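Local coordinates for protein putative oxidoreductase (Klebsiella pneumoniae subsp. pneumoniae MGH 78578, PDB 3E82) that probably acts as a nucleotide-dependent oxidoreductase of the Gfo/Idh/MocA family, its natural substrate not being known, at residues G237-T242 and S249-R254; I136-E141 and D278-Y283; K149-H154 and H224-H229. One frame throughout, in Å; residues are numbered along the deposited sequence.

All three contacts belong to the C-terminal alpha/beta domain and meet on its mixed sheet, where strands 225-231, 148-156, 241-245, 248-252 and 280-284 lie side by side in that order. Contact 3 pairs the first two of these strands and contact 1 the next two; their centres lie about 11 Å apart, and they meet where Thr242 O lies 2.7 Å from Glu152 N, probably a hydrogen bond. Contact 2 lays helix 131-142 against strand 280-284, its centre about 10 Å from that of contact 1 and about 15 Å from that of contact 3. Ile136 and Ile140 also touch Phe151. Contacts 1 and 3 reach the second subunit, on the sheet face that carries Ile251 and Ile227.

Contact 1: residues G237-T242 and S249-R254; sequences GSSRFT and SVIKAR
Backbone hydrogen bonds tie Phe241 to Lys252 in both directions. Phe241 N gives a nearly straight bond (165°) to Lys252 O at 3.1 Å, and Lys252 N returns one to Phe241 O at 3.0 Å. One residue earlier, Arg240 N reaches Ala253 O at 3.1 Å, displaced from the plane of that carbonyl, consistent with the extra residue of a bulge shifting the register. The CA-H of Ile251 adds a weaker contact to Phe241 O.

Arg240 N also lies 3.0 Å from Lys252 O, the oxygen that Phe241 N binds. Arg240 and Phe241 both face Lys252 in this way, a classic beta bulge at the open end of the hairpin formed by strands 241-245 and 248-252 in the C-terminal domain sheet. Beyond it the pairing is regular and antiparallel, with Thr242 and Ile251 as a non-hydrogen-bonded pair.

Van der Waals packing differs on the two faces. On the Ile251 face, CG2 of Ile251 lies against Ser239, 3.3 Å from OG and slightly farther from CB. On the other face, CB of Phe241 meets CB of Lys252 at 4.1 Å, the latter at the edge of the phenyl ring. The phenyl ring turns back over its own segment: Phe241 CE2 sits 3.5 Å above the centre of the Arg240 guanidinium plane.

Charged ends lead away from the pairing. Arg240 CG is anti to the backbone N (chi1 175°) and the chain bends at chi2, carrying the guanidinium to Ser153 and Gln187. Lys252 bends twice, and its NZ binds Arg254 O at 2.7 Å while forming salt bridges to Asp276 and Asp278.

Contact 2: residues I136-E141 and D278-Y283; sequences IRQVIE and DPLVIY
Leu280 and Ile136 meet through their methyl ends, CD2 of the leucine lying 3.6 Å from CD1 of the isoleucine, with the two side chains crossing at a slant. Ile136 leaves the helix pointing away from the strand, but its CG1 branch swings back: CG1 lies anti to the carbonyl carbon (chi1 -71°) and the chain turns again at chi2, so that CD1 is brought round to the leucine. The same CD2 approaches the backbone N of Ile136 at 3.8 Å, placing this methyl against the helix backbone as well as the side chain.

The other branch of Leu280 serves the next turn of the helix. Its CD1 and Val139 CG2 approach tip to tip at 4.0 Å, and the leucine therefore straddles Ile136 and Val139 with one methyl for each.

This is helix-on-sheet packing in the C-terminal alpha/beta domain: helix 131-142 lies over one face of the mixed sheet, its direction 27° from that of strand 280-284 and the short segment axes 10.3 Å apart at their closest. Leu280 and Ile282, two residues apart on the strand, both turn toward the helix.

Val139 also meets Ile282 tip to tip. Both valine methyls take part, each 4.1 Å from Ile282 CD1, so the end of the isoleucine is set against the fork of the valine. An extended Ile282 chain (chi2 173°) carries CD1 out to it. At the margin, Gln138 OE1 comes within 4.3 Å of Leu280 CD1, while its hydrogen bond goes to Gln292 on strand 289-292. Val250 of the adjoining strand 248-252 touches both Ile136 and Ile282.

Contact 3: residues K149-H154 and H224-H229; sequences KHFESH and HKVILH
Strands 149-154 and 225-229 run parallel, 4.7 Å apart with their directions only 12° off, and are laced by five backbone hydrogen bonds, from Lys225 N to Lys149 O at 3.0 Å through to His229 N with Ser153 O at 2.9 Å. At the far end, CB of His229 sits 3.7 Å above the centre of the His154 ring, a CH-pi contact almost along the ring normal. The two imidazole planes meet obliquely, at 38°.

Between the histidines of strand 149-154 stands Glu152, its carboxylate held from both ends. His150 NE2 donates to OE1 at 2.8 Å and His154 NE2 to OE2 at 2.6 Å, each oxygen using its anti lone pair and lying near the plane of its histidine ring; together they fix the rotation of the carboxylate. This pair of strands lies inside the mixed sheet of the C-terminal domain, and the face with His150 and Ile227 meets the second subunit, where Trp214 NE1 of that subunit is hydrogen-bonded to His150 ND1.

Ile227 lies alongside Glu152 on the same face, its CB beside Glu152 CG. The Ile227 side chain passes His150 at a slant, CD1 3.6 Å from CE1. On the reverse face Phe151 CB touches Val226 CG2 at 4.0 Å and Ser153 CB meets Leu228 CD2, with helix 176-192 packed over these four residues.

Contact 1: residues G237-T242 and S249-R254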
loop_
_atom_site.group_PDB
_atom_site.type_symbol
_atom_site.label_atom_id
_atom_site.label_comp_id
_atom_site.label_asym_id
_atom_site.label_seq_id
_atom_site.Cartn_x
_atom_site.Cartn_y
_atom_site.Cartn_z
ATOM N N GLY B 237 -2.812 -6.891 -11.851
ATOM C CA GLY B 237 -1.581 -6.478 -11.200
ATOM C C GLY B 237 -1.456 -6.584 -9.688
ATOM O O GLY B 237 -0.350 -6.457 -9.160
ATOM N N SER B 238 -2.557 -6.812 -8.974
ATOM C CA SER B 238 -2.466 -6.911 -7.517
ATOM C C SER B 238 -2.523 -8.354 -7.013
ATOM O O SER B 238 -2.945 -9.265 -7.730
ATOM C CB SER B 238 -3.571 -6.086 -6.858
ATOM O OG SER B 238 -4.843 -6.543 -7.269
ATOM N N SER B 239 -2.085 -8.555 -5.777
ATOM C CA SER B 239 -2.081 -9.876 -5.163
ATOM C C SER B 239 -2.974 -9.875 -3.933
ATOM O O SER B 239 -3.036 -8.885 -3.204
ATOM C CB SER B 239 -0.666 -10.274 -4.743
ATOM O OG SER B 239 0.225 -10.232 -5.839
ATOM N N ARG B 240 -3.646 -11.001 -3.712
ATOM C CA ARG B 240 -4.542 -11.175 -2.580
ATOM C C ARG B 240 -3.814 -10.863 -1.283
ATOM O O ARG B 240 -4.344 -10.165 -0.422
ATOM C CB ARG B 240 -5.054 -12.619 -2.536
ATOM C CG ARG B 240 -5.904 -12.928 -1.310
ATOM C CD ARG B 240 -7.180 -12.104 -1.286
ATOM N NE ARG B 240 -7.936 -12.339 -0.057
ATOM C CZ ARG B 240 -7.696 -11.731 1.102
ATOM N NH1 ARG B 240 -6.718 -10.836 1.201
ATOM N NH2 ARG B 240 -8.427 -12.033 2.170
ATOM N N PHE B 241 -2.607 -11.412 -1.154
ATOM C CA PHE B 241 -1.754 -11.225 0.018
ATOM C C PHE B 241 -0.309 -11.017 -0.423
ATOM O O PHE B 241 0.154 -11.634 -1.382
ATOM C CB PHE B 241 -1.769 -12.460 0.929
ATOM C CG PHE B 241 -3.018 -12.615 1.760
ATOM C CD1 PHE B 241 -3.261 -11.776 2.845
ATOM C CD2 PHE B 241 -3.925 -13.635 1.485
ATOM C CE1 PHE B 241 -4.392 -11.954 3.654
ATOM C CE2 PHE B 241 -5.062 -13.826 2.285
ATOM C CZ PHE B 241 -5.291 -12.979 3.374
ATOM N N THR B 242 0.392 -10.154 0.300
ATOM C CA THR B 242 1.803 -9.868 0.067
ATOM C C THR B 242 2.369 -9.690 1.473
ATOM O O THR B 242 1.948 -8.794 2.200
ATOM C CB THR B 242 2.015 -8.561 -0.733
ATOM O OG1 THR B 242 1.474 -8.709 -2.051
ATOM C CG2 THR B 242 3.502 -8.240 -0.832
ATOM N N SER B 249 9.834 -13.403 1.667
ATOM C CA SER B 249 8.512 -12.897 1.317
ATOM C C SER B 249 7.634 -14.004 0.760
ATOM O O SER B 249 8.121 -15.057 0.340
ATOM C CB SER B 249 8.620 -11.802 0.245
ATOM O OG SER B 249 9.420 -10.718 0.672
ATOM N N VAL B 250 6.332 -13.751 0.753
ATOM C CA VAL B 250 5.380 -14.701 0.210
ATOM C C VAL B 250 4.226 -13.929 -0.407
ATOM O O VAL B 250 3.708 -12.969 0.170
ATOM C CB VAL B 250 4.847 -15.676 1.293
ATOM C CG1 VAL B 250 4.096 -14.913 2.365
ATOM C CG2 VAL B 250 3.945 -16.723 0.647
ATOM N N ILE B 251 3.848 -14.335 -1.609
ATOM C CA ILE B 251 2.747 -13.705 -2.303
ATOM C C ILE B 251 1.717 -14.763 -2.655
ATOM O O ILE B 251 2.071 -15.867 -3.078
ATOM C CB ILE B 251 3.204 -13.026 -3.630
ATOM C CG1 ILE B 251 4.059 -11.786 -3.339
ATOM C CG2 ILE B 251 1.995 -12.611 -4.443
ATOM C CD1 ILE B 251 5.422 -12.093 -2.744
ATOM N N LYS B 252 0.449 -14.435 -2.441
ATOM C CA LYS B 252 -0.650 -15.317 -2.813
ATOM C C LYS B 252 -1.386 -14.448 -3.819
ATOM O O LYS B 252 -2.029 -13.463 -3.461
ATOM C CB LYS B 252 -1.561 -15.642 -1.625
ATOM C CG LYS B 252 -2.760 -16.542 -2.003
ATOM C CD LYS B 252 -2.301 -17.893 -2.568
ATOM C CE LYS B 252 -3.461 -18.877 -2.769
ATOM N NZ LYS B 252 -4.486 -18.371 -3.754
ATOM N N ALA B 253 -1.260 -14.800 -5.085
ATOM C CA ALA B 253 -1.868 -14.035 -6.155
ATOM C C ALA B 253 -3.389 -13.990 -6.158
ATOM O O ALA B 253 -3.989 -12.913 -6.083
ATOM C CB ALA B 253 -1.369 -14.567 -7.497
ATOM N N ARG B 254 -4.000 -15.170 -6.236
ATOM C CA ARG B 254 -5.449 -15.313 -6.332
ATOM C C ARG B 254 -6.194 -15.508 -5.006
ATOM O O ARG B 254 -5.635 -15.990 -4.027
ATOM C CB ARG B 254 -5.749 -16.480 -7.288
ATOM C CG ARG B 254 -7.201 -16.607 -7.733
ATOM C CD ARG B 254 -7.397 -17.820 -8.648
ATOM N NE ARG B 254 -6.915 -19.041 -8.008
ATOM C CZ ARG B 254 -6.844 -20.233 -8.593
ATOM N NH1 ARG B 254 -7.228 -20.391 -9.854
ATOM N NH2 ARG B 254 -6.377 -21.273 -7.914
#

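Contact 2: residues I136-E141 and D278-Y283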
loop_
_atom_site.group_PDB
_atom_site.type_symbol
_atom_site.label_atom_id
_atom_site.label_comp_id
_atom_site.label_asym_id
_atom_site.label_seq_id
_atom_site.Cartn_x
_atom_site.Cartn_y
_atom_site.Cartn_z
ATOM N N ILE B 136 -1.225 -18.348 3.846
ATOM C CA ILE B 136 -0.371 -17.274 4.350
ATOM C C ILE B 136 -0.048 -17.475 5.822
ATOM O O ILE B 136 1.094 -17.291 6.252
ATOM C CB ILE B 136 -1.051 -15.892 4.183
ATOM C CG1 ILE B 136 -1.084 -15.507 2.701
ATOM C CG2 ILE B 136 -0.332 -14.845 5.022
ATOM C CD1 ILE B 136 0.270 -15.567 2.008
ATOM N N ARG B 137 -1.060 -17.850 6.600
ATOM C CA ARG B 137 -0.863 -18.073 8.026
ATOM C C ARG B 137 0.158 -19.187 8.226
ATOM O O ARG B 137 1.020 -19.106 9.097
ATOM C CB ARG B 137 -2.183 -18.463 8.698
ATOM C CG ARG B 137 -2.098 -18.557 10.221
ATOM C CD ARG B 137 -3.398 -19.096 10.823
ATOM N NE ARG B 137 -3.319 -19.235 12.278
ATOM C CZ ARG B 137 -3.658 -18.288 13.151
ATOM N NH1 ARG B 137 -4.116 -17.116 12.727
ATOM N NH2 ARG B 137 -3.526 -18.508 14.456
ATOM N N GLN B 138 0.046 -20.225 7.404
ATOM C CA GLN B 138 0.940 -21.370 7.478
ATOM C C GLN B 138 2.391 -20.970 7.237
ATOM O O GLN B 138 3.278 -21.368 7.980
ATOM C CB GLN B 138 0.516 -22.423 6.452
ATOM C CG GLN B 138 1.448 -23.615 6.366
ATOM C CD GLN B 138 1.064 -24.574 5.248
ATOM O OE1 GLN B 138 0.996 -24.191 4.069
ATOM N NE2 GLN B 138 0.811 -25.825 5.608
ATOM N N VAL B 139 2.633 -20.183 6.195
ATOM C CA VAL B 139 3.998 -19.754 5.896
ATOM C C VAL B 139 4.564 -18.900 7.032
ATOM O O VAL B 139 5.709 -19.089 7.444
ATOM C CB VAL B 139 4.064 -18.961 4.572
ATOM C CG1 VAL B 139 5.492 -18.477 4.329
ATOM C CG2 VAL B 139 3.600 -19.851 3.413
ATOM N N ILE B 140 3.761 -17.972 7.547
ATOM C CA ILE B 140 4.209 -17.121 8.645
ATOM C C ILE B 140 4.566 -17.947 9.883
ATOM O O ILE B 140 5.646 -17.785 10.462
ATOM C CB ILE B 140 3.120 -16.099 9.062
ATOM C CG1 ILE B 140 2.849 -15.123 7.909
ATOM C CG2 ILE B 140 3.563 -15.355 10.333
ATOM C CD1 ILE B 140 1.708 -14.140 8.170
ATOM N N GLU B 141 3.650 -18.821 10.291
ATOM C CA GLU B 141 3.857 -19.661 11.470
ATOM C C GLU B 141 5.009 -20.652 11.329
ATOM O O GLU B 141 5.618 -21.046 12.325
ATOM C CB GLU B 141 2.563 -20.397 11.811
ATOM C CG GLU B 141 1.599 -19.538 12.623
ATOM C CD GLU B 141 0.219 -20.155 12.758
ATOM O OE1 GLU B 141 0.114 -21.402 12.770
ATOM O OE2 GLU B 141 -0.760 -19.383 12.862
ATOM N N ASP B 278 -3.706 -22.381 -6.849
ATOM C CA ASP B 278 -2.868 -21.202 -7.049
ATOM C C ASP B 278 -1.934 -21.294 -5.855
ATOM O O ASP B 278 -2.337 -21.071 -4.717
ATOM C CB ASP B 278 -3.687 -19.910 -6.983
ATOM C CG ASP B 278 -2.818 -18.662 -7.086
ATOM O OD1 ASP B 278 -2.140 -18.493 -8.121
ATOM O OD2 ASP B 278 -2.808 -17.849 -6.134
ATOM N N PRO B 279 -0.665 -21.626 -6.103
ATOM C CA PRO B 279 0.287 -21.756 -5.008
ATOM C C PRO B 279 0.790 -20.481 -4.367
ATOM O O PRO B 279 0.655 -19.385 -4.907
ATOM C CB PRO B 279 1.418 -22.539 -5.649
ATOM C CG PRO B 279 1.470 -21.922 -7.003
ATOM C CD PRO B 279 0.002 -21.838 -7.400
ATOM N N LEU B 280 1.364 -20.657 -3.189
ATOM C CA LEU B 280 1.964 -19.568 -2.460
ATOM C C LEU B 280 3.333 -19.453 -3.128
ATOM O O LEU B 280 3.987 -20.473 -3.375
ATOM C CB LEU B 280 2.122 -19.961 -0.993
ATOM C CG LEU B 280 0.827 -20.184 -0.199
ATOM C CD1 LEU B 280 1.020 -21.323 0.799
ATOM C CD2 LEU B 280 0.427 -18.891 0.513
ATOM N N VAL B 281 3.745 -18.235 -3.465
ATOM C CA VAL B 281 5.054 -18.029 -4.080
ATOM C C VAL B 281 5.956 -17.407 -3.010
ATOM O O VAL B 281 5.715 -16.288 -2.544
ATOM C CB VAL B 281 4.954 -17.102 -5.322
ATOM C CG1 VAL B 281 6.326 -16.893 -5.929
ATOM C CG2 VAL B 281 4.018 -17.717 -6.358
ATOM N N ILE B 282 6.983 -18.153 -2.612
ATOM C CA ILE B 282 7.902 -17.718 -1.565
ATOM C C ILE B 282 9.284 -17.318 -2.075
ATOM O O ILE B 282 9.887 -18.027 -2.884
ATOM C CB ILE B 282 8.091 -18.836 -0.516
ATOM C CG1 ILE B 282 6.739 -19.230 0.077
ATOM C CG2 ILE B 282 9.057 -18.380 0.569
ATOM C CD1 ILE B 282 6.799 -20.452 0.992
ATOM N N TYR B 283 9.779 -16.188 -1.578
ATOM C CA TYR B 283 11.095 -15.664 -1.939
ATOM C C TYR B 283 11.971 -15.718 -0.694
ATOM O O TYR B 283 11.612 -15.156 0.337
ATOM C CB TYR B 283 10.988 -14.200 -2.382
ATOM C CG TYR B 283 10.165 -13.983 -3.620
ATOM C CD1 TYR B 283 10.747 -14.039 -4.883
ATOM C CD2 TYR B 283 8.801 -13.745 -3.532
ATOM C CE1 TYR B 283 9.985 -13.861 -6.027
ATOM C CE2 TYR B 283 8.025 -13.567 -4.665
ATOM C CZ TYR B 283 8.620 -13.626 -5.911
ATOM O OH TYR B 283 7.849 -13.461 -7.041
#

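Contact 3: residues K149-H154 and H224-H229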
loop_
_atom_site.group_PDB
_atom_site.type_symbol
_atom_site.label_atom_id
_atom_site.label_comp_id
_atom_site.label_asym_id
_atom_site.label_seq_id
_atom_site.Cartn_x
_atom_site.Cartn_y
_atom_site.Cartn_z
ATOM N N LYS B 149 7.264 -8.121 8.920
ATOM C CA LYS B 149 7.445 -6.680 9.024
ATOM C C LYS B 149 6.424 -5.886 8.212
ATOM O O LYS B 149 6.103 -4.742 8.554
ATOM C CB LYS B 149 8.876 -6.304 8.595
ATOM C CG LYS B 149 9.950 -6.810 9.568
ATOM C CD LYS B 149 9.679 -6.257 10.960
ATOM C CE LYS B 149 10.353 -7.070 12.057
ATOM N NZ LYS B 149 11.825 -6.963 12.017
ATOM N N HIS B 150 5.910 -6.507 7.153
ATOM C CA HIS B 150 4.941 -5.878 6.260
ATOM C C HIS B 150 3.933 -6.923 5.767
ATOM O O HIS B 150 4.274 -7.823 4.994
ATOM C CB HIS B 150 5.691 -5.234 5.076
ATOM C CG HIS B 150 4.801 -4.602 4.045
ATOM N ND1 HIS B 150 4.945 -3.291 3.645
ATOM C CD2 HIS B 150 3.788 -5.110 3.303
ATOM C CE1 HIS B 150 4.060 -3.018 2.702
ATOM N NE2 HIS B 150 3.344 -4.105 2.477
ATOM N N PHE B 151 2.692 -6.790 6.231
ATOM C CA PHE B 151 1.597 -7.695 5.877
ATOM C C PHE B 151 0.582 -6.892 5.064
ATOM O O PHE B 151 0.016 -5.908 5.553
ATOM C CB PHE B 151 0.951 -8.234 7.156
ATOM C CG PHE B 151 -0.198 -9.189 6.921
ATOM C CD1 PHE B 151 0.021 -10.563 6.846
ATOM C CD2 PHE B 151 -1.502 -8.717 6.835
ATOM C CE1 PHE B 151 -1.044 -11.446 6.696
ATOM C CE2 PHE B 151 -2.573 -9.594 6.685
ATOM C CZ PHE B 151 -2.345 -10.955 6.619
ATOM N N GLU B 152 0.360 -7.305 3.820
ATOM C CA GLU B 152 -0.563 -6.599 2.941
ATOM C C GLU B 152 -1.657 -7.528 2.419
ATOM O O GLU B 152 -1.373 -8.595 1.859
ATOM C CB GLU B 152 0.212 -5.983 1.772
ATOM C CG GLU B 152 -0.586 -4.981 0.975
ATOM C CD GLU B 152 0.279 -4.160 0.052
ATOM O OE1 GLU B 152 1.492 -4.030 0.330
ATOM O OE2 GLU B 152 -0.266 -3.630 -0.940
ATOM N N SER B 153 -2.905 -7.099 2.602
ATOM C CA SER B 153 -4.082 -7.866 2.200
ATOM C C SER B 153 -4.987 -7.014 1.318
ATOM O O SER B 153 -5.339 -5.882 1.680
ATOM C CB SER B 153 -4.838 -8.330 3.455
ATOM O OG SER B 153 -6.005 -9.054 3.129
ATOM N N HIS B 154 -5.372 -7.565 0.170
ATOM C CA HIS B 154 -6.208 -6.853 -0.793
ATOM C C HIS B 154 -7.518 -7.518 -1.189
ATOM O O HIS B 154 -7.648 -8.743 -1.201
ATOM C CB HIS B 154 -5.471 -6.650 -2.128
ATOM C CG HIS B 154 -4.362 -5.649 -2.089
ATOM N ND1 HIS B 154 -4.217 -4.677 -3.056
ATOM C CD2 HIS B 154 -3.326 -5.489 -1.234
ATOM C CE1 HIS B 154 -3.139 -3.959 -2.797
ATOM N NE2 HIS B 154 -2.580 -4.431 -1.697
ATOM N N HIS B 224 5.758 -3.807 13.332
ATOM C CA HIS B 224 5.437 -4.106 11.945
ATOM C C HIS B 224 4.217 -3.349 11.458
ATOM O O HIS B 224 3.494 -2.732 12.251
ATOM C CB HIS B 224 5.273 -5.617 11.723
ATOM C CG HIS B 224 3.959 -6.174 12.178
ATOM N ND1 HIS B 224 3.673 -6.428 13.501
ATOM C CD2 HIS B 224 2.873 -6.572 11.474
ATOM C CE1 HIS B 224 2.469 -6.965 13.594
ATOM N NE2 HIS B 224 1.961 -7.062 12.378
ATOM N N LYS B 225 3.996 -3.397 10.149
ATOM C CA LYS B 225 2.886 -2.689 9.527
ATOM C C LYS B 225 1.919 -3.618 8.808
ATOM O O LYS B 225 2.313 -4.640 8.238
ATOM C CB LYS B 225 3.425 -1.665 8.514
ATOM C CG LYS B 225 4.405 -0.641 9.088
ATOM C CD LYS B 225 3.713 0.316 10.062
ATOM C CE LYS B 225 4.695 1.363 10.596
ATOM N NZ LYS B 225 4.068 2.333 11.532
ATOM N N VAL B 226 0.646 -3.240 8.838
ATOM C CA VAL B 226 -0.403 -3.995 8.174
ATOM C C VAL B 226 -1.138 -3.041 7.242
ATOM O O VAL B 226 -1.590 -1.968 7.653
ATOM C CB VAL B 226 -1.400 -4.598 9.193
ATOM C CG1 VAL B 226 -2.693 -5.024 8.481
ATOM C CG2 VAL B 226 -0.761 -5.813 9.882
ATOM N N ILE B 227 -1.229 -3.427 5.977
ATOM C CA ILE B 227 -1.914 -2.621 4.982
ATOM C C ILE B 227 -3.094 -3.405 4.416
ATOM O O ILE B 227 -2.926 -4.520 3.910
ATOM C CB ILE B 227 -0.971 -2.236 3.822
ATOM C CG1 ILE B 227 0.125 -1.298 4.332
ATOM C CG2 ILE B 227 -1.763 -1.555 2.715
ATOM C CD1 ILE B 227 1.138 -0.907 3.256
ATOM N N LEU B 228 -4.283 -2.820 4.523
ATOM C CA LEU B 228 -5.506 -3.438 4.019
ATOM C C LEU B 228 -5.970 -2.529 2.896
ATOM O O LEU B 228 -6.123 -1.322 3.098
ATOM C CB LEU B 228 -6.555 -3.506 5.130
ATOM C CG LEU B 228 -6.113 -4.150 6.451
ATOM C CD1 LEU B 228 -7.312 -4.211 7.403
ATOM C CD2 LEU B 228 -5.563 -5.558 6.208
ATOM N N HIS B 229 -6.189 -3.096 1.715
ATOM C CA HIS B 229 -6.573 -2.288 0.559
ATOM C C HIS B 229 -7.753 -2.852 -0.230
ATOM O O HIS B 229 -7.765 -4.025 -0.594
ATOM C CB HIS B 229 -5.363 -2.133 -0.373
ATOM C CG HIS B 229 -5.577 -1.166 -1.498
ATOM N ND1 HIS B 229 -5.338 0.186 -1.372
ATOM C CD2 HIS B 229 -6.063 -1.348 -2.750
ATOM C CE1 HIS B 229 -5.669 0.797 -2.497
ATOM N NE2 HIS B 229 -6.111 -0.112 -3.349
#